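Local coordinates for protein alpha-toxin (Clostridium novyi, PDB 2VK9) that is a large clostridial toxin, represented here by its catalytic domain, which is of glycosyltransferase type and belongs to the GT-A clan, at residues P477-H489 with T494-F506. Residues are numbered along the deposited sequence; the frame is centred on the assembly and turned at random.
Sequences PNIYSSATCDTYH and TFDMLSSQNQEIF
Asp496 O is approached by three groups of helix 477-488. Ser482 OG lies 3.0 Å from Asp496 O, although its proton also has Asn478 O within reach; Ser482 CA makes a CA-H...O contact with Asp496 O at 3.4 Å, and Cys485 CB merely lies near Asp496 O, at 3.5 Å. Nearby, Ser481 OG donates to Asn478 O at 3.1 Å from above the carbonyl plane, and its oxygen lies alongside Met497 CG. One turn beyond Ser482, Asp486 OD1 faces Thr494 N, but crowding in the model makes the position of this carboxylate oxygen uncertain. Asp486 OD2 is bonded to Asn493 N and Gln404 NE2.

Thr494 begins an ST turn: its OG1 accepts from Asp496 N at 2.7 Å. From this turn the chain crosses helix 477-488 in extended form and enters the short helix 500-503, where Ser499 is the N-cap through a weak bond from Asn502 N. Gln503 NE2 reaches back to Leu498 O at 2.8 Å, while Gln503 OE1 is held by Arg374. Within the toxin's catalytic domain, which has a GT-A-type core, this segment follows helix 477-488 closely in the chain and packs back on it; helix 396-422 packs against Ser482.

Farther along, Leu498 CD1 lies 3.8 Å from Cys485 CA. With CG anti to the backbone N (chi1 -176°), Tyr488 extends its ring so that Leu498 CD1, Asn502 and Ile505 CD1 all approach obliquely from one side, Asn502 at CE2, its amide turned 54° from the ring, and Ile505 CD1 3.5 Å from Tyr488 CE1. Thr484 CG2 sits over one face of Phe506, modelled too close for its CH-pi geometry to be trusted; Ile505 CG2 lies over the opposite face.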
loop_
_atom_site.group_PDB
_atom_site.type_symbol
_atom_site.label_atom_id
_atom_site.label_comp_id
_atom_site.label_asym_id
_atom_site.label_seq_id
_atom_site.Cartn_x
_atom_site.Cartn_y
_atom_site.Cartn_z
ATOM N N PRO A 477 -0.943 3.188 -1.016
ATOM C CA PRO A 477 -2.171 3.206 -1.819
ATOM C C PRO A 477 -2.169 4.117 -3.050
ATOM O O PRO A 477 -2.750 3.747 -4.068
ATOM C CB PRO A 477 -3.230 3.660 -0.816
ATOM C CG PRO A 477 -2.739 3.138 0.476
ATOM C CD PRO A 477 -1.239 3.246 0.425
ATOM N N ASN A 478 -1.524 5.280 -2.977
ATOM C CA ASN A 478 -1.551 6.221 -4.104
ATOM C C ASN A 478 -0.894 5.668 -5.357
ATOM O O ASN A 478 -1.322 5.964 -6.466
ATOM C CB ASN A 478 -0.934 7.576 -3.729
ATOM C CG ASN A 478 -1.837 8.420 -2.806
ATOM O OD1 ASN A 478 -2.967 8.031 -2.461
ATOM N ND2 ASN A 478 -1.327 9.588 -2.405
ATOM N N ILE A 479 0.136 4.850 -5.181
ATOM C CA ILE A 479 0.833 4.256 -6.320
ATOM C C ILE A 479 -0.006 3.136 -6.961
ATOM O O ILE A 479 0.208 2.765 -8.115
ATOM C CB ILE A 479 2.258 3.754 -5.931
ATOM C CG1 ILE A 479 2.200 2.339 -5.324
ATOM C CG2 ILE A 479 2.910 4.723 -4.959
ATOM C CD1 ILE A 479 3.535 1.615 -5.265
ATOM N N TYR A 480 -0.962 2.611 -6.198
ATOM C CA TYR A 480 -1.853 1.557 -6.677
ATOM C C TYR A 480 -2.948 2.146 -7.543
ATOM O O TYR A 480 -3.268 1.596 -8.601
ATOM C CB TYR A 480 -2.455 0.754 -5.515
ATOM C CG TYR A 480 -1.461 -0.177 -4.866
ATOM C CD1 TYR A 480 -0.410 0.326 -4.103
ATOM C CD2 TYR A 480 -1.560 -1.554 -5.015
ATOM C CE1 TYR A 480 0.503 -0.499 -3.516
ATOM C CE2 TYR A 480 -0.635 -2.399 -4.413
ATOM C CZ TYR A 480 0.394 -1.858 -3.668
ATOM O OH TYR A 480 1.335 -2.654 -3.066
ATOM N N SER A 481 -3.507 3.271 -7.101
ATOM C CA SER A 481 -4.531 3.942 -7.878
ATOM C C SER A 481 -3.938 4.591 -9.114
ATOM O O SER A 481 -4.646 4.784 -10.097
ATOM C CB SER A 481 -5.311 4.957 -7.046
ATOM O OG SER A 481 -4.423 5.771 -6.334
ATOM N N SER A 482 -2.646 4.897 -9.082
ATOM C CA SER A 482 -1.969 5.401 -10.270
ATOM C C SER A 482 -1.570 4.286 -11.239
ATOM O O SER A 482 -1.579 4.483 -12.456
ATOM C CB SER A 482 -0.755 6.261 -9.903
ATOM O OG SER A 482 -1.148 7.468 -9.264
ATOM N N ALA A 483 -1.209 3.119 -10.707
ATOM C CA ALA A 483 -0.887 1.963 -11.548
ATOM C C ALA A 483 -2.155 1.447 -12.225
ATOM O O ALA A 483 -2.130 0.944 -13.344
ATOM C CB ALA A 483 -0.235 0.873 -10.726
ATOM N N THR A 484 -3.263 1.592 -11.514
ATOM C CA THR A 484 -4.589 1.275 -12.010
ATOM C C THR A 484 -5.022 2.281 -13.079
ATOM O O THR A 484 -5.609 1.913 -14.095
ATOM C CB THR A 484 -5.555 1.290 -10.835
ATOM O OG1 THR A 484 -5.244 0.189 -9.986
ATOM C CG2 THR A 484 -6.942 1.117 -11.279
ATOM N N CYS A 485 -4.717 3.551 -12.832
ATOM C CA CYS A 485 -4.985 4.625 -13.766
ATOM C C CYS A 485 -4.149 4.482 -15.039
ATOM O O CYS A 485 -4.636 4.735 -16.127
ATOM C CB CYS A 485 -4.705 5.959 -13.088
ATOM S SG CYS A 485 -5.251 7.395 -14.015
ATOM N N ASP A 486 -2.890 4.085 -14.878
ATOM C CA ASP A 486 -2.003 3.722 -15.987
ATOM C C ASP A 486 -2.696 2.738 -16.926
ATOM O O ASP A 486 -2.750 2.948 -18.133
ATOM C CB ASP A 486 -0.727 3.025 -15.454
ATOM C CG ASP A 486 0.396 3.989 -15.060
ATOM O OD1 ASP A 486 0.246 5.223 -15.218
ATOM O OD2 ASP A 486 1.461 3.486 -14.601
ATOM N N THR A 487 -3.212 1.655 -16.356
ATOM C CA THR A 487 -3.757 0.558 -17.130
ATOM C C THR A 487 -5.023 0.987 -17.869
ATOM O O THR A 487 -5.156 0.759 -19.074
ATOM C CB THR A 487 -4.048 -0.673 -16.226
ATOM O OG1 THR A 487 -2.836 -1.110 -15.603
ATOM C CG2 THR A 487 -4.626 -1.825 -17.035
ATOM N N TYR A 488 -5.929 1.626 -17.143
ATOM C CA TYR A 488 -7.247 1.942 -17.658
ATOM C C TYR A 488 -7.229 3.053 -18.711
ATOM O O TYR A 488 -8.062 3.063 -19.624
ATOM C CB TYR A 488 -8.178 2.281 -16.491
ATOM C CG TYR A 488 -9.624 2.548 -16.852
ATOM C CD1 TYR A 488 -10.505 1.506 -17.159
ATOM C CD2 TYR A 488 -10.120 3.851 -16.852
ATOM C CE1 TYR A 488 -11.845 1.767 -17.476
ATOM C CE2 TYR A 488 -11.447 4.121 -17.164
ATOM C CZ TYR A 488 -12.302 3.082 -17.468
ATOM O OH TYR A 488 -13.609 3.391 -17.772
ATOM N N HIS A 489 -6.273 3.974 -18.588
ATOM C CA HIS A 489 -6.156 5.102 -19.512
ATOM C C HIS A 489 -5.031 4.938 -20.533
ATOM O O HIS A 489 -4.653 5.908 -21.199
ATOM C CB HIS A 489 -6.001 6.433 -18.756
ATOM C CG HIS A 489 -7.271 6.939 -18.137
ATOM N ND1 HIS A 489 -7.283 7.756 -17.026
ATOM C CD2 HIS A 489 -8.571 6.731 -18.461
ATOM C CE1 HIS A 489 -8.532 8.034 -16.698
ATOM N NE2 HIS A 489 -9.333 7.425 -17.554
ATOM N N THR A 494 1.822 7.711 -14.669
ATOM C CA THR A 494 1.028 8.869 -14.297
ATOM C C THR A 494 1.003 9.029 -12.786
ATOM O O THR A 494 1.155 8.055 -12.054
ATOM C CB THR A 494 -0.419 8.801 -14.822
ATOM O OG1 THR A 494 -1.149 9.927 -14.320
ATOM C CG2 THR A 494 -1.119 7.535 -14.366
ATOM N N PHE A 495 0.810 10.257 -12.324
ATOM C CA PHE A 495 0.561 10.492 -10.908
ATOM C C PHE A 495 -0.933 10.657 -10.687
ATOM O O PHE A 495 -1.375 10.952 -9.581
ATOM C CB PHE A 495 1.323 11.722 -10.400
ATOM C CG PHE A 495 2.815 11.597 -10.510
ATOM C CD1 PHE A 495 3.486 12.086 -11.622
ATOM C CD2 PHE A 495 3.549 10.985 -9.504
ATOM C CE1 PHE A 495 4.868 11.964 -11.736
ATOM C CE2 PHE A 495 4.928 10.855 -9.611
ATOM C CZ PHE A 495 5.590 11.353 -10.731
ATOM N N ASP A 496 -1.713 10.457 -11.743
ATOM C CA ASP A 496 -3.150 10.664 -11.645
ATOM C C ASP A 496 -3.877 9.495 -11.012
ATOM O O ASP A 496 -3.376 8.375 -10.980
ATOM C CB ASP A 496 -3.758 11.019 -13.003
ATOM C CG ASP A 496 -3.437 12.440 -13.423
ATOM O OD1 ASP A 496 -3.593 13.367 -12.589
ATOM O OD2 ASP A 496 -3.023 12.627 -14.586
ATOM N N MET A 497 -5.064 9.780 -10.500
ATOM C CA MET A 497 -5.871 8.786 -9.821
ATOM C C MET A 497 -7.223 8.621 -10.489
ATOM O O MET A 497 -7.638 9.452 -11.294
ATOM C CB MET A 497 -6.014 9.145 -8.349
ATOM C CG MET A 497 -4.835 8.662 -7.552
ATOM S SD MET A 497 -4.459 9.656 -6.105
ATOM C CE MET A 497 -3.040 10.596 -6.701
ATOM N N LEU A 498 -7.912 7.547 -10.134
ATOM C CA LEU A 498 -9.089 7.104 -10.862
ATOM C C LEU A 498 -10.338 7.505 -10.092
ATOM O O LEU A 498 -10.300 7.612 -8.867
ATOM C CB LEU A 498 -9.003 5.585 -10.966
ATOM C CG LEU A 498 -9.515 4.839 -12.184
ATOM C CD1 LEU A 498 -8.725 5.197 -13.428
ATOM C CD2 LEU A 498 -9.375 3.371 -11.866
ATOM N N SER A 499 -11.441 7.732 -10.796
ATOM C CA SER A 499 -12.698 8.069 -10.116
ATOM C C SER A 499 -13.279 6.843 -9.410
ATOM O O SER A 499 -13.019 5.718 -9.835
ATOM C CB SER A 499 -13.711 8.602 -11.116
ATOM O OG SER A 499 -14.071 7.584 -12.031
ATOM N N SER A 500 -14.068 7.060 -8.354
ATOM C CA SER A 500 -14.752 5.965 -7.644
ATOM C C SER A 500 -15.379 4.954 -8.601
ATOM O O SER A 500 -15.126 3.752 -8.501
ATOM C CB SER A 500 -15.834 6.500 -6.702
ATOM O OG SER A 500 -15.271 7.198 -5.607
ATOM N N GLN A 501 -16.187 5.450 -9.532
ATOM C CA GLN A 501 -16.843 4.614 -10.535
ATOM C C GLN A 501 -15.833 3.693 -11.231
ATOM O O GLN A 501 -16.088 2.501 -11.405
ATOM C CB GLN A 501 -17.610 5.508 -11.530
ATOM C CG GLN A 501 -18.000 4.877 -12.876
ATOM C CD GLN A 501 -19.270 4.035 -12.818
ATOM O OE1 GLN A 501 -20.127 4.227 -11.950
ATOM N NE2 GLN A 501 -19.398 3.099 -13.760
ATOM N N ASN A 502 -14.676 4.238 -11.591
ATOM C CA ASN A 502 -13.668 3.468 -12.323
ATOM C C ASN A 502 -12.825 2.520 -11.472
ATOM O O ASN A 502 -12.390 1.477 -11.945
ATOM C CB ASN A 502 -12.774 4.397 -13.139
ATOM C CG ASN A 502 -13.401 4.791 -14.467
ATOM O OD1 ASN A 502 -14.307 4.116 -14.973
ATOM N ND2 ASN A 502 -12.917 5.887 -15.046
ATOM N N GLN A 503 -12.600 2.888 -10.219
ATOM C CA GLN A 503 -11.863 2.052 -9.294
ATOM C C GLN A 503 -12.613 0.776 -9.014
ATOM O O GLN A 503 -12.008 -0.243 -8.710
ATOM C CB GLN A 503 -11.660 2.776 -7.978
ATOM C CG GLN A 503 -10.730 3.950 -8.059
ATOM C CD GLN A 503 -10.519 4.615 -6.722
ATOM O OE1 GLN A 503 -10.838 4.057 -5.669
ATOM N NE2 GLN A 503 -9.962 5.815 -6.754
ATOM N N GLU A 504 -13.935 0.839 -9.101
ATOM C CA GLU A 504 -14.777 -0.312 -8.802
ATOM C C GLU A 504 -14.363 -1.533 -9.631
ATOM O O GLU A 504 -14.463 -2.662 -9.166
ATOM C CB GLU A 504 -16.258 0.034 -8.997
ATOM C CG GLU A 504 -17.223 -0.867 -8.219
ATOM C CD GLU A 504 -18.684 -0.384 -8.263
ATOM O OE1 GLU A 504 -18.920 0.810 -8.598
ATOM O OE2 GLU A 504 -19.597 -1.203 -7.957
ATOM N N ILE A 505 -13.869 -1.286 -10.843
ATOM C CA ILE A 505 -13.374 -2.326 -11.746
ATOM C C ILE A 505 -12.290 -3.181 -11.090
ATOM O O ILE A 505 -12.300 -4.404 -11.198
ATOM C CB ILE A 505 -12.784 -1.709 -13.030
ATOM C CG1 ILE A 505 -13.860 -0.975 -13.823
ATOM C CG2 ILE A 505 -12.107 -2.770 -13.902
ATOM C CD1 ILE A 505 -13.288 0.013 -14.836
ATOM N N PHE A 506 -11.350 -2.533 -10.415
ATOM C CA PHE A 506 -10.213 -3.232 -9.848
ATOM C C PHE A 506 -10.434 -3.594 -8.398
ATOM O O PHE A 506 -9.486 -3.882 -7.689
ATOM C CB PHE A 506 -8.962 -2.366 -9.966
ATOM C CG PHE A 506 -8.562 -2.078 -11.366
ATOM C CD1 PHE A 506 -9.095 -0.992 -12.042
ATOM C CD2 PHE A 506 -7.648 -2.892 -12.012
ATOM C CE1 PHE A 506 -8.724 -0.719 -13.344
ATOM C CE2 PHE A 506 -7.261 -2.630 -13.311
ATOM C CZ PHE A 506 -7.801 -1.535 -13.982
#